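Local coordinates for epimerase family protein SDR39U1 (Homo sapiens, PDB 4B4O), which probably acts as an NADP-dependent oxidoreductase of the short-chain dehydrogenase/reductase family and binds NADPH, at residues G13-Q18 / D197-L202; A102-T107 / T203-A208. The protein carries 3 engineered substitutions. All blocks are in the same frame, centred on the assembly; numbering follows the deposited sequence.

Interaction 1: G13-Q18 / D197-L202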
loop_
_atom_site.group_PDB
_atom_site.type_symbol
_atom_site.label_atom_id
_atom_site.label_comp_id
_atom_site.label_asym_id
_atom_site.label_seq_id
_atom_site.Cartn_x
_atom_site.Cartn_y
_atom_site.Cartn_z
ATOM N N GLY A 13 5.778 -2.160 6.279
ATOM C CA GLY A 13 6.873 -3.083 6.497
ATOM C C GLY A 13 6.993 -3.581 7.917
ATOM O O GLY A 13 7.278 -4.744 8.152
ATOM N N THR A 14 6.780 -2.686 8.861
ATOM C CA THR A 14 6.876 -3.025 10.252
ATOM C C THR A 14 5.765 -3.973 10.657
ATOM O O THR A 14 5.981 -4.886 11.438
ATOM C CB THR A 14 6.856 -1.749 11.113
ATOM O OG1 THR A 14 7.993 -0.948 10.769
ATOM C CG2 THR A 14 6.915 -2.101 12.576
ATOM N N ALA A 15 4.567 -3.753 10.140
ATOM C CA ALA A 15 3.463 -4.650 10.412
ATOM C C ALA A 15 3.736 -5.992 9.749
ATOM O O ALA A 15 3.490 -7.036 10.342
ATOM C CB ALA A 15 2.138 -4.055 9.936
ATOM N N LEU A 16 4.249 -5.975 8.528
ATOM C CA LEU A 16 4.523 -7.219 7.793
ATOM C C LEU A 16 5.586 -8.047 8.504
ATOM O O LEU A 16 5.458 -9.267 8.614
ATOM C CB LEU A 16 4.949 -6.952 6.343
ATOM C CG LEU A 16 5.269 -8.179 5.457
ATOM C CD1 LEU A 16 4.171 -9.212 5.389
ATOM C CD2 LEU A 16 5.544 -7.727 4.041
ATOM N N THR A 17 6.603 -7.372 9.012
ATOM C CA THR A 17 7.657 -8.045 9.737
ATOM C C THR A 17 7.104 -8.724 11.007
ATOM O O THR A 17 7.397 -9.893 11.257
ATOM C CB THR A 17 8.812 -7.076 10.041
ATOM O OG1 THR A 17 9.476 -6.740 8.816
ATOM C CG2 THR A 17 9.801 -7.700 11.009
ATOM N N GLN A 18 6.277 -8.014 11.767
ATOM C CA GLN A 18 5.717 -8.580 12.997
ATOM C C GLN A 18 4.924 -9.829 12.654
ATOM O O GLN A 18 5.016 -10.824 13.360
ATOM C CB GLN A 18 4.864 -7.588 13.818
ATOM N N ASP A 197 -4.733 -6.647 7.604
ATOM C CA ASP A 197 -5.199 -7.408 6.446
ATOM C C ASP A 197 -4.299 -7.234 5.228
ATOM O O ASP A 197 -4.170 -8.158 4.429
ATOM C CB ASP A 197 -6.649 -7.057 6.112
ATOM C CG ASP A 197 -7.641 -7.782 6.997
ATOM O OD1 ASP A 197 -7.433 -8.986 7.263
ATOM O OD2 ASP A 197 -8.638 -7.141 7.422
ATOM N N LEU A 198 -3.657 -6.080 5.072
ATOM C CA LEU A 198 -2.644 -5.964 4.019
ATOM C C LEU A 198 -1.467 -6.868 4.352
ATOM O O LEU A 198 -0.991 -7.594 3.509
ATOM C CB LEU A 198 -2.173 -4.513 3.797
ATOM C CG LEU A 198 -1.187 -4.374 2.624
ATOM C CD1 LEU A 198 -1.802 -4.909 1.352
ATOM C CD2 LEU A 198 -0.796 -2.923 2.432
ATOM N N ALA A 199 -1.033 -6.807 5.602
ATOM C CA ALA A 199 0.014 -7.664 6.108
ATOM C C ALA A 199 -0.328 -9.144 5.892
ATOM O O ALA A 199 0.525 -9.953 5.502
ATOM C CB ALA A 199 0.226 -7.361 7.588
ATOM N N GLY A 200 -1.596 -9.478 6.138
ATOM C CA GLY A 200 -2.111 -10.839 5.950
ATOM C C GLY A 200 -2.141 -11.322 4.497
ATOM O O GLY A 200 -1.729 -12.445 4.203
ATOM N N ILE A 201 -2.605 -10.455 3.597
ATOM C CA ILE A 201 -2.625 -10.765 2.178
ATOM C C ILE A 201 -1.212 -10.998 1.673
ATOM O O ILE A 201 -0.944 -11.971 0.998
ATOM C CB ILE A 201 -3.277 -9.639 1.365
ATOM C CG1 ILE A 201 -4.789 -9.600 1.629
ATOM C CG2 ILE A 201 -2.997 -9.829 -0.112
ATOM C CD1 ILE A 201 -5.408 -8.276 1.219
ATOM N N LEU A 202 -0.310 -10.101 2.015
ATOM C CA LEU A 202 1.075 -10.220 1.606
ATOM C C LEU A 202 1.678 -11.532 2.102
ATOM O O LEU A 202 2.362 -12.229 1.368
ATOM C CB LEU A 202 1.886 -9.033 2.135
ATOM C CG LEU A 202 1.602 -7.677 1.508
ATOM C CD1 LEU A 202 2.270 -6.594 2.342
ATOM C CD2 LEU A 202 2.026 -7.674 0.060
#

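Interaction 2: A102-T107 / T203-A208. With NDP (NADPH dihydro-nicotinamide-adenine-dinucleotide phosphate), chain I.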
loop_
_atom_site.group_PDB
_atom_site.type_symbol
_atom_site.label_atom_id
_atom_site.label_comp_id
_atom_site.label_asym_id
_atom_site.label_seq_id
_atom_site.Cartn_x
_atom_site.Cartn_y
_atom_site.Cartn_z
ATOM N N ALA A 102 9.192 -16.905 -4.380
ATOM C CA ALA A 102 8.137 -15.876 -4.526
ATOM C C ALA A 102 8.677 -14.435 -4.510
ATOM O O ALA A 102 9.722 -14.146 -3.915
ATOM C CB ALA A 102 7.044 -16.050 -3.486
ATOM N N TRP A 103 7.957 -13.545 -5.200
ATOM C CA TRP A 103 8.334 -12.112 -5.378
ATOM C C TRP A 103 7.094 -11.259 -5.434
ATOM O O TRP A 103 6.282 -11.390 -6.341
ATOM C CB TRP A 103 9.147 -11.962 -6.657
ATOM C CG TRP A 103 9.376 -10.577 -7.254
ATOM C CD1 TRP A 103 9.243 -10.222 -8.581
ATOM C CD2 TRP A 103 9.893 -9.359 -6.610
ATOM N NE1 TRP A 103 9.600 -8.919 -8.791
ATOM C CE2 TRP A 103 9.997 -8.345 -7.666
ATOM C CE3 TRP A 103 10.251 -9.013 -5.321
ATOM C CZ2 TRP A 103 10.424 -7.053 -7.412
ATOM C CZ3 TRP A 103 10.692 -7.705 -5.081
ATOM C CH2 TRP A 103 10.761 -6.747 -6.101
ATOM N N VAL A 104 6.924 -10.408 -4.434
ATOM C CA VAL A 104 5.675 -9.697 -4.233
ATOM C C VAL A 104 5.902 -8.202 -4.170
ATOM O O VAL A 104 6.756 -7.746 -3.421
ATOM C CB VAL A 104 5.030 -10.151 -2.930
ATOM C CG1 VAL A 104 3.670 -9.480 -2.766
ATOM C CG2 VAL A 104 4.961 -11.678 -2.919
ATOM N N LEU A 105 5.133 -7.448 -4.955
ATOM C CA LEU A 105 5.224 -5.982 -4.979
ATOM C C LEU A 105 3.938 -5.373 -4.498
ATOM O O LEU A 105 2.855 -5.923 -4.728
ATOM C CB LEU A 105 5.483 -5.491 -6.402
ATOM C CG LEU A 105 5.713 -3.988 -6.536
ATOM C CD1 LEU A 105 6.880 -3.535 -5.665
ATOM C CD2 LEU A 105 5.987 -3.649 -7.988
ATOM N N VAL A 106 4.056 -4.259 -3.781
ATOM C CA VAL A 106 2.882 -3.481 -3.388
ATOM C C VAL A 106 2.836 -2.266 -4.275
ATOM O O VAL A 106 3.807 -1.513 -4.360
ATOM C CB VAL A 106 2.905 -3.033 -1.902
ATOM C CG1 VAL A 106 1.854 -1.966 -1.639
ATOM C CG2 VAL A 106 2.678 -4.208 -0.960
ATOM N N THR A 107 1.715 -2.087 -4.968
ATOM C CA THR A 107 1.457 -0.831 -5.678
ATOM C C THR A 107 0.097 -0.305 -5.192
ATOM O O THR A 107 -0.238 -0.486 -4.009
ATOM C CB THR A 107 1.569 -1.011 -7.196
ATOM O OG1 THR A 107 0.493 -1.826 -7.676
ATOM C CG2 THR A 107 2.888 -1.684 -7.553
ATOM N N THR A 203 1.423 -11.858 3.360
ATOM C CA THR A 203 1.901 -13.101 3.940
ATOM C C THR A 203 1.314 -14.314 3.236
ATOM O O THR A 203 1.999 -15.302 3.018
ATOM C CB THR A 203 1.579 -13.145 5.430
ATOM O OG1 THR A 203 2.279 -12.078 6.070
ATOM C CG2 THR A 203 2.028 -14.460 6.057
ATOM N N HIS A 204 0.035 -14.249 2.924
ATOM C CA HIS A 204 -0.602 -15.327 2.225
ATOM C C HIS A 204 0.010 -15.490 0.850
ATOM O O HIS A 204 0.177 -16.619 0.371
ATOM C CB HIS A 204 -2.102 -15.059 2.159
ATOM C CG HIS A 204 -2.902 -16.225 1.672
ATOM N ND1 HIS A 204 -2.896 -17.393 2.292
ATOM C CD2 HIS A 204 -3.752 -16.360 0.583
ATOM C CE1 HIS A 204 -3.696 -18.245 1.643
ATOM N NE2 HIS A 204 -4.226 -17.602 0.599
ATOM N N ALA A 205 0.325 -14.374 0.188
ATOM C CA ALA A 205 0.965 -14.416 -1.132
ATOM C C ALA A 205 2.326 -15.104 -1.034
ATOM O O ALA A 205 2.674 -15.953 -1.842
ATOM C CB ALA A 205 1.123 -13.022 -1.716
ATOM N N LEU A 206 3.072 -14.762 0.013
ATOM C CA LEU A 206 4.379 -15.368 0.244
ATOM C C LEU A 206 4.287 -16.865 0.567
ATOM O O LEU A 206 5.109 -17.617 0.135
ATOM C CB LEU A 206 5.132 -14.616 1.349
ATOM C CG LEU A 206 5.538 -13.178 1.029
ATOM C CD1 LEU A 206 5.998 -12.394 2.254
ATOM C CD2 LEU A 206 6.663 -13.197 0.024
ATOM N N GLU A 207 3.290 -17.292 1.323
ATOM C CA GLU A 207 3.237 -18.675 1.806
ATOM C C GLU A 207 2.565 -19.622 0.823
ATOM O O GLU A 207 3.029 -20.726 0.611
ATOM C CB GLU A 207 2.479 -18.749 3.127
ATOM C CG GLU A 207 3.196 -18.088 4.290
ATOM C CD GLU A 207 2.412 -18.157 5.595
ATOM O OE1 GLU A 207 1.250 -18.581 5.586
ATOM O OE2 GLU A 207 2.965 -17.820 6.655
ATOM N N ALA A 208 1.434 -19.201 0.260
ATOM C CA ALA A 208 0.578 -20.072 -0.526
ATOM C C ALA A 208 1.065 -20.088 -1.967
ATOM O O ALA A 208 1.046 -19.066 -2.652
ATOM C CB ALA A 208 -0.856 -19.567 -0.434
HETATM P PA NDP I . 6.472 4.230 4.298
HETATM O O1A NDP I . 6.795 5.659 3.795
HETATM O O2A NDP I . 6.124 3.986 5.781
HETATM O O5B NDP I . 7.719 3.201 4.075
HETATM C C5B NDP I . 8.547 3.447 2.943
HETATM C C4B NDP I . 9.916 2.885 3.232
HETATM O O4B NDP I . 10.655 2.944 2.015
HETATM C C3B NDP I . 10.656 3.708 4.292
HETATM O O3B NDP I . 10.697 3.065 5.598
HETATM C C2B NDP I . 12.065 3.847 3.734
HETATM O O2B NDP I . 12.942 2.859 4.251
HETATM C C1B NDP I . 11.912 3.551 2.273
HETATM N N9A NDP I . 11.961 4.845 1.589
HETATM C C8A NDP I . 11.358 6.045 1.872
HETATM N N7A NDP I . 11.779 6.997 0.935
HETATM C C5A NDP I . 12.644 6.379 0.088
HETATM C C6A NDP I . 13.438 6.730 -1.093
HETATM N N6A NDP I . 13.398 7.968 -1.629
HETATM N N1A NDP I . 14.210 5.780 -1.662
HETATM C C2A NDP I . 14.259 4.526 -1.128
HETATM N N3A NDP I . 13.540 4.115 -0.063
HETATM C C4A NDP I . 12.747 4.978 0.532
HETATM O O3 NDP I . 5.299 3.783 3.277
HETATM P PN NDP I . 4.204 2.648 3.610
HETATM O O1N NDP I . 4.837 1.609 4.521
HETATM O O2N NDP I . 2.937 3.301 4.076
HETATM O O5D NDP I . 3.912 2.015 2.117
HETATM C C5D NDP I . 5.032 1.323 1.519
HETATM C C4D NDP I . 4.868 1.174 0.020
HETATM O O4D NDP I . 3.496 0.856 -0.177
HETATM C C3D NDP I . 5.125 2.458 -0.792
HETATM O O3D NDP I . 5.810 2.141 -2.046
HETATM C C2D NDP I . 3.726 3.047 -1.007
HETATM O O2D NDP I . 3.462 3.714 -2.247
HETATM C C1D NDP I . 2.876 1.805 -1.048
HETATM N N1N NDP I . 1.469 2.043 -0.677
HETATM C C2N NDP I . 1.136 2.563 0.512
HETATM C C3N NDP I . -0.182 2.779 0.846
HETATM C C7N NDP I . -0.497 3.344 2.182
HETATM O O7N NDP I . 0.379 3.300 3.043
HETATM N N7N NDP I . -1.689 3.876 2.437
HETATM C C4N NDP I . -1.288 2.396 -0.076
HETATM C C5N NDP I . -0.819 1.827 -1.334
HETATM C C6N NDP I . 0.534 1.671 -1.575
HETATM P P2B NDP I . 14.477 3.294 4.698
HETATM O O1X NDP I . 15.264 3.434 3.412
HETATM O O2X NDP I . 14.369 4.633 5.487
HETATM O O3X NDP I . 14.797 2.009 5.501
#

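Interaction 1: G13-Q18 / D197-L202
The helix that follows the glycine-rich, cofactor-binding turn of a Rossmann fold, 11-22, packs through A15 and L16 against A199 and L202 of helix 195-207. The two segments' axes approach to 8.9 Å and cross at -58°, with A199 the residue facing L16 at closest backbone approach: their CA atoms are 4.8 Å apart. This close approach is consistent with the small A199 facing L16; A15 CB and A199 CB stand 4.5 Å from each other. L16 does the reaching. A chi1 of 180° carries its CG beside the carbonyl carbon, and from there both methyls reach the other helix: CD1 comes to 3.7 Å from A199 O, and CD2 meets L202 CD1 at 3.9 Å. The L16 and L202 side chains run across each other at about a right angle. Behind this face, G13 O accepts two bonds from T17, one from N (2.8 Å) and one from OG1 (3.0 Å), which arrive from opposite faces of the carbonyl plane. G13 fits the last glycine of a GxGxxG pattern, and the amides of F11 and I12 bind NADPH. Between the segments, methyls meet methyls and backbone carbonyl oxygens without hydrogen bonds, so the contact itself probably depends on shape fit.

Interaction 2: A102-T107 / T203-A208
V104, on strand 102-108 of the parallel Rossmann sheet, meets A205 and L206 near the C-terminal end of helix 195-207. The helix and strand segments run nearly antiparallel, at 159° and with 8.4 Å between axes, the layering expected where a helix covers a sheet face.

The apolar contacts centre on one methyl. V104 CG2 touches L206 CD2 at 3.7 Å and A205 CB at 4.2 Å; at a chi1 of -176°, CG2 is the branch that meets these two residues, while CG1 packs on L202 of the same helix. L206 brings its CD2 end across the valine at a slant. Two residues earlier on the strand, A102 CB lies 4.4 Å from L206 O, a looser contact.

Polar groups bind at the margins. E207 forms a salt bridge with R23 and a hydrogen bond to H25, R151 donates to A205 O, and H204 NE2 bonds to T275 O. A208, the first residue to leave helical geometry, still donates its N to H204 O and sets its CB 3.8 Å above the H204 ring plane, toward the rim.

Cofactor contacts belong to the other end of the strand: V106 CG1 lies 3.6 Å from O4D of NADPH, and T107 O lies 3.3 Å from its C6N. T107 OG1 is bonded to E140.

The four residues that touch are all buried. V104, A205 and L206 meet by dispersion contacts and A102 adds a loose CB-to-carbonyl one, while the side-chain hydrogen bonds and the salt bridge of E207 engage partners beyond the two segments; burial of apolar surface therefore probably dominates this contact.

In the fold
From the N terminus, the chain passes first through 13-18, then 102-107, and reaches 197-202 and then, without a break, 203-208, which runs through the helix end at 207. Interaction 1 closes a loop of 178 intervening residues and interaction 2 one of 95; because the segments alternate in sequence, the two closures cross. Their centres are 10 Å apart and they touch directly: L202 CD2 lies 3.7 Å from V104 CG1 and from V106 CG2, while L16 CD1 packs near T203 OG1. Helix 195-207 is thus the shared element, its earlier part joined to helix 11-22 and its later part to the central strand 102-108, with strand and first helix both also reaching the cofactor.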